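Local coordinates for alkaline phosphatase D (Bacillus subtilis, PDB 2YEQ), which hydrolyses phosphate esters, acting as an alkaline phosphatase and phosphodiesterase whose active site contains iron and calcium, at residues A112-M117 / G268-F273; T322-V327 / V447-W452; N370-V375 / Y477-T482. All coordinates share one frame; numbering follows the deposited sequence.

Interaction 1: A112-M117 / G268-F273; sequences ANVPQM and GNLASF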
loop_
_atom_site.group_PDB
_atom_site.type_symbol
_atom_site.label_atom_id
_atom_site.label_comp_id
_atom_site.label_asym_id
_atom_site.label_seq_id
_atom_site.Cartn_x
_atom_site.Cartn_y
_atom_site.Cartn_z
ATOM N N ALA A 112 -2.496 6.717 -25.506
ATOM C CA ALA A 112 -3.280 7.957 -25.540
ATOM C C ALA A 112 -2.474 9.083 -24.932
ATOM O O ALA A 112 -1.786 8.907 -23.931
ATOM C CB ALA A 112 -4.616 7.814 -24.794
ATOM N N ASN A 113 -2.588 10.255 -25.538
ATOM C CA ASN A 113 -1.837 11.416 -25.127
ATOM C C ASN A 113 -2.560 12.194 -24.025
ATOM O O ASN A 113 -3.076 13.289 -24.247
ATOM C CB ASN A 113 -1.603 12.300 -26.357
ATOM C CG ASN A 113 -0.421 13.212 -26.197
ATOM O OD1 ASN A 113 0.638 12.801 -25.731
ATOM N ND2 ASN A 113 -0.592 14.466 -26.586
ATOM N N VAL A 114 -2.571 11.651 -22.818
ATOM C CA VAL A 114 -3.319 12.265 -21.732
ATOM C C VAL A 114 -2.519 13.365 -21.069
ATOM O O VAL A 114 -1.332 13.193 -20.805
ATOM C CB VAL A 114 -3.785 11.200 -20.697
ATOM C CG1 VAL A 114 -4.722 10.210 -21.375
ATOM C CG2 VAL A 114 -2.631 10.460 -20.143
ATOM N N PRO A 115 -3.165 14.499 -20.785
ATOM C CA PRO A 115 -2.477 15.661 -20.215
ATOM C C PRO A 115 -2.242 15.631 -18.713
ATOM O O PRO A 115 -1.376 16.357 -18.223
ATOM C CB PRO A 115 -3.450 16.819 -20.509
ATOM C CG PRO A 115 -4.768 16.191 -20.542
ATOM C CD PRO A 115 -4.535 14.846 -21.197
ATOM N N GLN A 116 -3.019 14.839 -17.971
ATOM C CA GLN A 116 -2.933 14.865 -16.512
ATOM C C GLN A 116 -3.490 13.577 -15.883
ATOM O O GLN A 116 -4.333 12.893 -16.473
ATOM C CB GLN A 116 -3.672 16.077 -15.961
ATOM C CG GLN A 116 -3.448 16.357 -14.489
ATOM C CD GLN A 116 -4.092 17.664 -14.031
ATOM O OE1 GLN A 116 -3.551 18.738 -14.245
ATOM N NE2 GLN A 116 -5.230 17.565 -13.361
ATOM N N MET A 117 -2.965 13.255 -14.706
ATOM C CA MET A 117 -3.423 12.126 -13.908
ATOM C C MET A 117 -3.331 12.562 -12.465
ATOM O O MET A 117 -2.353 13.215 -12.069
ATOM C CB MET A 117 -2.498 10.921 -14.132
ATOM C CG MET A 117 -2.849 9.714 -13.290
ATOM S SD MET A 117 -1.675 8.385 -13.489
ATOM C CE MET A 117 -2.614 7.034 -12.724
ATOM N N GLY A 268 -2.088 5.800 -20.369
ATOM C CA GLY A 268 -1.818 6.407 -21.668
ATOM C C GLY A 268 -0.322 6.379 -21.953
ATOM O O GLY A 268 0.342 5.367 -21.714
ATOM N N ASN A 269 0.216 7.494 -22.440
ATOM C CA ASN A 269 1.660 7.646 -22.592
ATOM C C ASN A 269 2.234 8.510 -21.505
ATOM O O ASN A 269 3.385 8.910 -21.573
ATOM C CB ASN A 269 2.002 8.248 -23.955
ATOM C CG ASN A 269 1.593 9.726 -24.079
ATOM O OD1 ASN A 269 1.026 10.338 -23.150
ATOM N ND2 ASN A 269 1.868 10.300 -25.242
ATOM N N LEU A 270 1.432 8.830 -20.507
ATOM C CA LEU A 270 1.894 9.694 -19.447
ATOM C C LEU A 270 2.784 8.959 -18.417
ATOM O O LEU A 270 3.801 9.502 -17.959
ATOM C CB LEU A 270 0.691 10.332 -18.744
ATOM C CG LEU A 270 0.928 11.340 -17.621
ATOM C CD1 LEU A 270 1.743 12.537 -18.086
ATOM C CD2 LEU A 270 -0.434 11.806 -17.011
ATOM N N ALA A 271 2.365 7.771 -17.988
ATOM C CA ALA A 271 3.078 7.100 -16.879
ATOM C C ALA A 271 2.973 5.588 -17.006
ATOM O O ALA A 271 1.888 5.060 -17.293
ATOM C CB ALA A 271 2.547 7.561 -15.529
ATOM N N SER A 272 4.111 4.922 -16.821
ATOM C CA SER A 272 4.217 3.464 -16.796
ATOM C C SER A 272 4.415 3.053 -15.329
ATOM O O SER A 272 5.347 3.520 -14.676
ATOM C CB SER A 272 5.398 3.023 -17.663
ATOM O OG SER A 272 5.707 1.648 -17.501
ATOM N N PHE A 273 3.508 2.222 -14.810
ATOM C CA PHE A 273 3.482 1.876 -13.384
ATOM C C PHE A 273 3.913 0.422 -13.212
ATOM O O PHE A 273 3.307 -0.463 -13.795
ATOM C CB PHE A 273 2.077 2.034 -12.828
ATOM C CG PHE A 273 1.657 3.461 -12.649
ATOM C CD1 PHE A 273 1.985 4.145 -11.509
ATOM C CD2 PHE A 273 0.935 4.119 -13.639
ATOM C CE1 PHE A 273 1.607 5.466 -11.327
ATOM C CE2 PHE A 273 0.543 5.447 -13.469
ATOM C CZ PHE A 273 0.892 6.121 -12.310
HETATM O O HOH W 1 0.845 12.502 -21.923
#
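The carbonyl oxygen of Ala112 is gripped by two backbone amides. Asn269 N, from the opposing segment, lies 2.9 Å from Ala112 O, while Val114 N reaches the same oxygen weakly from within its own segment, closing an inverse gamma turn centred on Asn113. Gly268 sits directly against this carbonyl: its CA is 3.4 Å from Ala112 O, and its positive phi as well as the clash that a CB would make with that oxygen favour the absence of a side chain. A second bond joins the two asparagines. Asn269 ND2 donates to Asn113 OD1 at 2.8 Å, nearly straight at 162° and in the carbonyl plane, on a lone pair, yet the two amide planes stand 83° apart. Asn269 CG lies between its own backbone N and carbonyl carbon (chi1 70°), which brings the amide toward Asn113, the central residue of the gamma turn.

The segment 112-117 leads into strand 117-122 of one mixed sheet, whereas 268-273 enters strand 271-275 of the other; the contact thus spans the two sheets of the calcineurin-like phosphatase domain. Leu270 and Ala271 both face Tyr267 in a classic beta bulge. Just ahead of the two strands, the side chains of Val114 and Leu270 cross at about a right angle, with Val114 CG2 3.6 Å from Leu270 CB, and Leu270 CD2 lies 3.7 Å from Met117 CB. Met117, fully extended, comes from the direction opposite to Phe273 in a Met-aromatic contact: the sulfur sits at the ring edge, SD 4.8 Å from the Phe273 centroid, and its methyl CE meets Phe273 CE2 obliquely at 3.6 Å. Phe265 and Phe147 also pack against that phenyl ring.

Interaction 2: T322-V327 / V447-W452; sequences TAHWNV and VTPHQW. With PE5 (3,6,9,12,15,18,21,24-octaoxahexacosan-1-ol), chain H.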
loop_
_atom_site.group_PDB
_atom_site.type_symbol
_atom_site.label_atom_id
_atom_site.label_comp_id
_atom_site.label_asym_id
_atom_site.label_seq_id
_atom_site.Cartn_x
_atom_site.Cartn_y
_atom_site.Cartn_z
ATOM N N THR A 322 8.123 4.086 -23.225
ATOM C CA THR A 322 8.249 5.398 -23.847
ATOM C C THR A 322 7.360 6.411 -23.145
ATOM O O THR A 322 7.145 7.496 -23.670
ATOM C CB THR A 322 7.860 5.341 -25.318
ATOM O OG1 THR A 322 6.556 4.774 -25.426
ATOM C CG2 THR A 322 8.843 4.487 -26.099
ATOM N N ALA A 323 6.852 6.076 -21.961
ATOM C CA ALA A 323 5.985 6.986 -21.221
ATOM C C ALA A 323 6.776 8.155 -20.695
ATOM O O ALA A 323 7.980 8.062 -20.565
ATOM C CB ALA A 323 5.285 6.254 -20.063
ATOM N N HIS A 324 6.094 9.256 -20.379
ATOM C CA HIS A 324 6.738 10.423 -19.756
ATOM C C HIS A 324 7.305 10.154 -18.374
ATOM O O HIS A 324 8.233 10.848 -17.951
ATOM C CB HIS A 324 5.770 11.607 -19.648
ATOM C CG HIS A 324 5.430 12.215 -20.974
ATOM N ND1 HIS A 324 6.344 12.931 -21.715
ATOM C CD2 HIS A 324 4.295 12.172 -21.714
ATOM C CE1 HIS A 324 5.781 13.315 -22.850
ATOM N NE2 HIS A 324 4.542 12.859 -22.878
ATOM N N TRP A 325 6.736 9.175 -17.659
ATOM C CA TRP A 325 7.204 8.811 -16.325
ATOM C C TRP A 325 7.247 7.284 -16.145
ATOM O O TRP A 325 6.443 6.546 -16.727
ATOM C CB TRP A 325 6.287 9.404 -15.267
ATOM C CG TRP A 325 6.227 10.907 -15.292
ATOM C CD1 TRP A 325 5.303 11.680 -15.930
ATOM C CD2 TRP A 325 7.142 11.799 -14.684
ATOM N NE1 TRP A 325 5.579 13.017 -15.740
ATOM C CE2 TRP A 325 6.706 13.117 -14.974
ATOM C CE3 TRP A 325 8.292 11.623 -13.915
ATOM C CZ2 TRP A 325 7.390 14.236 -14.529
ATOM C CZ3 TRP A 325 8.951 12.716 -13.465
ATOM C CH2 TRP A 325 8.503 14.022 -13.769
ATOM N N ASN A 326 8.205 6.831 -15.351
ATOM C CA ASN A 326 8.346 5.405 -14.993
ATOM C C ASN A 326 8.226 5.352 -13.496
ATOM O O ASN A 326 8.932 6.062 -12.795
ATOM C CB ASN A 326 9.702 4.882 -15.440
ATOM C CG ASN A 326 9.785 4.715 -16.913
ATOM O OD1 ASN A 326 9.042 3.933 -17.491
ATOM N ND2 ASN A 326 10.704 5.450 -17.554
ATOM N N VAL A 327 7.266 4.578 -13.001
ATOM C CA VAL A 327 6.913 4.625 -11.578
ATOM C C VAL A 327 7.125 3.237 -10.969
ATOM O O VAL A 327 6.773 2.243 -11.596
ATOM C CB VAL A 327 5.455 5.072 -11.391
ATOM C CG1 VAL A 327 5.081 5.204 -9.883
ATOM C CG2 VAL A 327 5.217 6.425 -12.130
ATOM N N VAL A 447 0.109 14.443 -11.958
ATOM C CA VAL A 447 1.147 14.188 -12.915
ATOM C C VAL A 447 0.789 14.786 -14.255
ATOM O O VAL A 447 -0.301 14.546 -14.764
ATOM C CB VAL A 447 1.347 12.678 -13.108
ATOM C CG1 VAL A 447 2.521 12.400 -14.085
ATOM C CG2 VAL A 447 1.562 12.006 -11.726
ATOM N N THR A 448 1.740 15.516 -14.834
ATOM C CA THR A 448 1.653 16.014 -16.197
ATOM C C THR A 448 2.934 15.600 -16.906
ATOM O O THR A 448 3.887 15.207 -16.248
ATOM C CB THR A 448 1.503 17.577 -16.196
ATOM O OG1 THR A 448 2.640 18.172 -15.570
ATOM C CG2 THR A 448 0.254 17.993 -15.409
ATOM N N PRO A 449 2.990 15.727 -18.232
ATOM C CA PRO A 449 4.164 15.259 -18.975
ATOM C C PRO A 449 5.511 15.809 -18.513
ATOM O O PRO A 449 6.501 15.087 -18.588
ATOM C CB PRO A 449 3.857 15.678 -20.413
ATOM C CG PRO A 449 2.375 15.624 -20.489
ATOM C CD PRO A 449 1.936 16.186 -19.155
ATOM N N HIS A 450 5.553 17.044 -18.020
ATOM C CA HIS A 450 6.833 17.661 -17.658
ATOM C C HIS A 450 6.975 17.948 -16.189
ATOM O O HIS A 450 7.988 18.500 -15.748
ATOM C CB HIS A 450 7.036 18.950 -18.471
ATOM C CG HIS A 450 6.974 18.720 -19.949
ATOM N ND1 HIS A 450 7.687 17.716 -20.570
ATOM C CD2 HIS A 450 6.233 19.311 -20.916
ATOM C CE1 HIS A 450 7.407 17.710 -21.863
ATOM N NE2 HIS A 450 6.531 18.673 -22.099
ATOM N N GLN A 451 5.971 17.564 -15.414
ATOM C CA GLN A 451 5.999 17.825 -14.002
ATOM C C GLN A 451 5.250 16.789 -13.146
ATOM O O GLN A 451 4.127 16.398 -13.476
ATOM C CB GLN A 451 5.377 19.168 -13.786
ATOM C CG GLN A 451 5.501 19.652 -12.416
ATOM C CD GLN A 451 4.888 21.028 -12.265
ATOM O OE1 GLN A 451 5.462 22.036 -12.711
ATOM N NE2 GLN A 451 3.700 21.076 -11.661
ATOM N N TRP A 452 5.858 16.419 -12.024
ATOM C CA TRP A 452 5.232 15.542 -11.027
ATOM C C TRP A 452 5.081 16.341 -9.763
ATOM O O TRP A 452 6.060 16.835 -9.222
ATOM C CB TRP A 452 6.109 14.322 -10.743
ATOM C CG TRP A 452 5.433 13.270 -9.878
ATOM C CD1 TRP A 452 5.087 13.377 -8.576
ATOM C CD2 TRP A 452 5.026 11.977 -10.305
ATOM N NE1 TRP A 452 4.464 12.212 -8.150
ATOM C CE2 TRP A 452 4.437 11.332 -9.197
ATOM C CE3 TRP A 452 5.084 11.303 -11.518
ATOM C CZ2 TRP A 452 3.917 10.044 -9.273
ATOM C CZ3 TRP A 452 4.579 9.991 -11.585
ATOM C CH2 TRP A 452 3.997 9.394 -10.471
HETATM C C48 PE5 H . -3.053 20.175 -6.126
HETATM C C50 PE5 H . -3.344 21.056 -7.332
HETATM O O1 PE5 H . -2.257 20.964 -8.261
HETATM C C1 PE5 H . -2.625 20.904 -9.642
HETATM C C2 PE5 H . -1.454 20.446 -10.514
HETATM O O2 PE5 H . -0.731 21.570 -11.015
HETATM C C3 PE5 H . 0.624 21.348 -11.428
HETATM C C4 PE5 H . 1.292 22.707 -11.637
HETATM O O3 PE5 H . 2.268 22.993 -10.621
HETATM C C5 PE5 H . 1.868 24.081 -9.788
HETATM C C6 PE5 H . 2.861 24.432 -8.703
HETATM O O4 PE5 H . 2.167 25.083 -7.631
HETATM C C7 PE5 H . 1.836 24.200 -6.567
HETATM C C8 PE5 H . 0.824 24.766 -5.599
HETATM O O5 PE5 H . 0.047 23.688 -5.055
HETATM C C9 PE5 H . 0.528 23.316 -3.767
#
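Trp325 drives its indole against the hairpin 447-452, and Trp325 NE1 donates to Thr448 O at 2.8 Å, with an N-H...O angle of 163°. The oxygen lies close to the indole plane, although the donor stands tilted out of the carbonyl plane. Over one indole face comes the edge of Trp452 in a T-shaped (edge-to-face) stack, Trp452 CE3 being 3.8 Å from Trp325 CD2 and the planes 73° apart; Trp452 CB makes a CH-pi contact over the six-membered ring on the same indole. Obliquely to the indole, Val447 CG1 comes within 3.4 Å of Trp325 CD1. Lys479 also packs on the indole, a cation-pi contact. The outer rim of Trp452 continues to Val327, whose CG2 is 3.6 Å from Trp452 CH2. Beside this group Pro449 CB sits over the centre of the His324 imidazole, 3.7 Å from its centroid, another CH-pi contact.

Replacing Trp325 by an alanine would probably leave Thr448 O without its indole donor and open a gap beside Val447 and the edge of Trp452. Thr448 O is fixed from its other face by Gln451 N, which belongs to the type I turn from Thr448 to Gln451. Farther out, Gln451 NE2 lies beside PE5 O3 in a short contact whose details are doubtful. The whole is a tight beta hairpin with a two-residue Pro449-His450 loop, linking strands 440-448 and 451-459 and packed on strand 325-329 across the two-sheet sandwich of a calcineurin-like phosphatase.

Interaction 3: N370-V375 / Y477-T482; sequences NLNNVV and YQKDQT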
loop_
_atom_site.group_PDB
_atom_site.type_symbol
_atom_site.label_atom_id
_atom_site.label_comp_id
_atom_site.label_asym_id
_atom_site.label_seq_id
_atom_site.Cartn_x
_atom_site.Cartn_y
_atom_site.Cartn_z
ATOM N N ASN A 370 19.761 5.877 -19.383
ATOM C CA ASN A 370 19.781 7.317 -19.285
ATOM C C ASN A 370 18.461 7.942 -18.825
ATOM O O ASN A 370 18.120 9.045 -19.252
ATOM C CB ASN A 370 20.217 7.932 -20.630
ATOM C CG ASN A 370 20.770 9.325 -20.472
ATOM O OD1 ASN A 370 21.336 9.668 -19.433
ATOM N ND2 ASN A 370 20.592 10.151 -21.496
ATOM N N LEU A 371 17.734 7.258 -17.940
ATOM C CA LEU A 371 16.418 7.745 -17.505
ATOM C C LEU A 371 16.559 8.859 -16.487
ATOM O O LEU A 371 17.434 8.839 -15.612
ATOM C CB LEU A 371 15.572 6.602 -16.921
ATOM C CG LEU A 371 15.315 5.389 -17.806
ATOM C CD1 LEU A 371 14.452 4.367 -17.050
ATOM C CD2 LEU A 371 14.653 5.776 -19.117
ATOM N N ASN A 372 15.686 9.854 -16.561
ATOM C CA ASN A 372 15.590 10.812 -15.449
ATOM C C ASN A 372 14.145 11.076 -15.012
ATOM O O ASN A 372 13.841 12.056 -14.307
ATOM C CB ASN A 372 16.306 12.097 -15.794
ATOM C CG ASN A 372 15.522 12.961 -16.755
ATOM O OD1 ASN A 372 14.641 12.487 -17.487
ATOM N ND2 ASN A 372 15.833 14.246 -16.755
ATOM N N ASN A 373 13.290 10.128 -15.356
ATOM C CA ASN A 373 11.847 10.214 -15.110
ATOM C C ASN A 373 11.270 9.105 -14.178
ATOM O O ASN A 373 10.123 8.644 -14.358
ATOM C CB ASN A 373 11.159 10.185 -16.459
ATOM C CG ASN A 373 11.266 8.861 -17.135
ATOM O OD1 ASN A 373 12.045 7.984 -16.731
ATOM N ND2 ASN A 373 10.499 8.694 -18.177
ATOM N N VAL A 374 12.064 8.701 -13.189
ATOM C CA VAL A 374 11.734 7.567 -12.331
ATOM C C VAL A 374 11.220 8.091 -11.017
ATOM O O VAL A 374 11.900 8.840 -10.320
ATOM C CB VAL A 374 12.964 6.659 -12.050
ATOM C CG1 VAL A 374 12.584 5.510 -11.040
ATOM C CG2 VAL A 374 13.515 6.094 -13.362
ATOM N N VAL A 375 10.008 7.692 -10.662
ATOM C CA VAL A 375 9.466 8.067 -9.384
ATOM C C VAL A 375 9.177 6.801 -8.580
ATOM O O VAL A 375 8.617 5.855 -9.107
ATOM C CB VAL A 375 8.167 8.890 -9.561
ATOM C CG1 VAL A 375 7.478 9.098 -8.221
ATOM C CG2 VAL A 375 8.493 10.256 -10.284
ATOM N N TYR A 477 8.682 17.893 -9.134
ATOM C CA TYR A 477 9.909 17.434 -9.776
ATOM C C TYR A 477 9.721 17.639 -11.248
ATOM O O TYR A 477 8.699 17.247 -11.813
ATOM C CB TYR A 477 10.218 15.954 -9.442
ATOM C CG TYR A 477 11.366 15.345 -10.230
ATOM C CD1 TYR A 477 12.673 15.752 -10.027
ATOM C CD2 TYR A 477 11.137 14.382 -11.197
ATOM C CE1 TYR A 477 13.738 15.198 -10.769
ATOM C CE2 TYR A 477 12.192 13.806 -11.922
ATOM C CZ TYR A 477 13.486 14.218 -11.695
ATOM O OH TYR A 477 14.509 13.670 -12.432
ATOM N N GLN A 478 10.708 18.251 -11.889
ATOM C CA GLN A 478 10.610 18.582 -13.299
ATOM C C GLN A 478 11.691 18.009 -14.210
ATOM O O GLN A 478 11.920 18.544 -15.285
ATOM C CB GLN A 478 10.586 20.093 -13.438
ATOM C CG GLN A 478 9.320 20.686 -12.944
ATOM C CD GLN A 478 9.327 22.204 -12.942
ATOM O OE1 GLN A 478 10.373 22.846 -13.074
ATOM N NE2 GLN A 478 8.150 22.786 -12.771
ATOM N N LYS A 479 12.317 16.907 -13.834
ATOM C CA LYS A 479 13.240 16.220 -14.747
ATOM C C LYS A 479 14.417 17.128 -15.118
ATOM O O LYS A 479 14.713 17.359 -16.286
ATOM C CB LYS A 479 12.527 15.741 -16.020
ATOM C CG LYS A 479 11.267 14.920 -15.782
ATOM C CD LYS A 479 10.940 14.060 -17.003
ATOM C CE LYS A 479 9.464 14.006 -17.290
ATOM N NZ LYS A 479 9.179 13.366 -18.583
ATOM N N ASP A 480 15.054 17.670 -14.101
ATOM C CA ASP A 480 16.266 18.437 -14.281
ATOM C C ASP A 480 17.051 18.316 -12.997
ATOM O O ASP A 480 16.548 17.758 -11.994
ATOM C CB ASP A 480 15.966 19.903 -14.659
ATOM C CG ASP A 480 15.107 20.651 -13.619
ATOM O OD1 ASP A 480 15.211 20.400 -12.403
ATOM O OD2 ASP A 480 14.333 21.548 -14.024
ATOM N N GLN A 481 18.269 18.833 -13.029
ATOM C CA GLN A 481 19.239 18.613 -11.972
ATOM C C GLN A 481 18.923 19.398 -10.733
ATOM O O GLN A 481 19.586 19.245 -9.715
ATOM C CB GLN A 481 20.650 18.949 -12.471
ATOM C CG GLN A 481 21.805 18.552 -11.521
ATOM C CD GLN A 481 21.806 17.080 -11.144
ATOM O OE1 GLN A 481 22.321 16.711 -10.085
ATOM N NE2 GLN A 481 21.246 16.233 -12.015
ATOM N N THR A 482 17.880 20.216 -10.772
ATOM C CA THR A 482 17.498 20.921 -9.551
ATOM C C THR A 482 16.667 19.992 -8.631
ATOM O O THR A 482 16.578 20.227 -7.443
ATOM C CB THR A 482 16.772 22.253 -9.868
ATOM O OG1 THR A 482 15.404 21.992 -10.183
ATOM C CG2 THR A 482 17.442 22.954 -11.068
#
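The phenol of Tyr477 leaves its backbone on the side away from the amide nitrogen (chi1 172°), which extends it toward the loop at Asn372, and Asn372 turns its own CG between backbone N and carbonyl carbon (chi1 76°), laying the amide across Lys479. The phenol hydroxyl donates to the loop backbone: Tyr477 OH lies 2.6 Å from Asn372 O, close to the carbonyl plane, with a C=O...donor angle of 148°. Asn372 O sits at the edge of the tyrosine ring, in its plane, while the chain doubles back so that Lys479 N stands 3.5 Å above the ring plane, over its centre.

Lys479, at positive phi, crosses Asn372 at about a right angle. Its CB is 3.7 Å from Asn372 ND2, and farther along the bent chain Lys479 CD meets Asn373 CB at 3.9 Å. The ammonium end travels past both asparagines to hydrogen-bond His324 O, and the amide of Asn373 is likewise turned to Asn326. Asp480 opens an Asx turn, OD1 accepting from Thr482 N; its OD2 forms a salt bridge with Arg485.

Asn372 and Asn373, in the short link between helix 356-368 with its Schellman motif and strand 374-378, meet the loop between strands 470-477 and 484-489 at the border of the other sheet.

How the interactions relate
From the N terminus, interaction 1 comes first: 112-117, just ahead of strand 117-122, is joined by 268-273, closing a long loop before the other two open. Segment 322-327 then begins interaction 2 and 370-375 begins interaction 3; they cross, since 447-452 completes the former before 477-482 completes the latter. The neighbouring strands 271-275, 325-329 and 374-378 of one sheet each supply a segment, and their partners belong to or adjoin the other sheet, so the three lie in a row along adjacent strands, each bridging the two sheets. Interactions 1 and 2 are joined by probable backbone hydrogen bonds, Met117 O with Val447 N and Ser272 O with Val327 N; Gln451 and Gln478 link interactions 2 and 3.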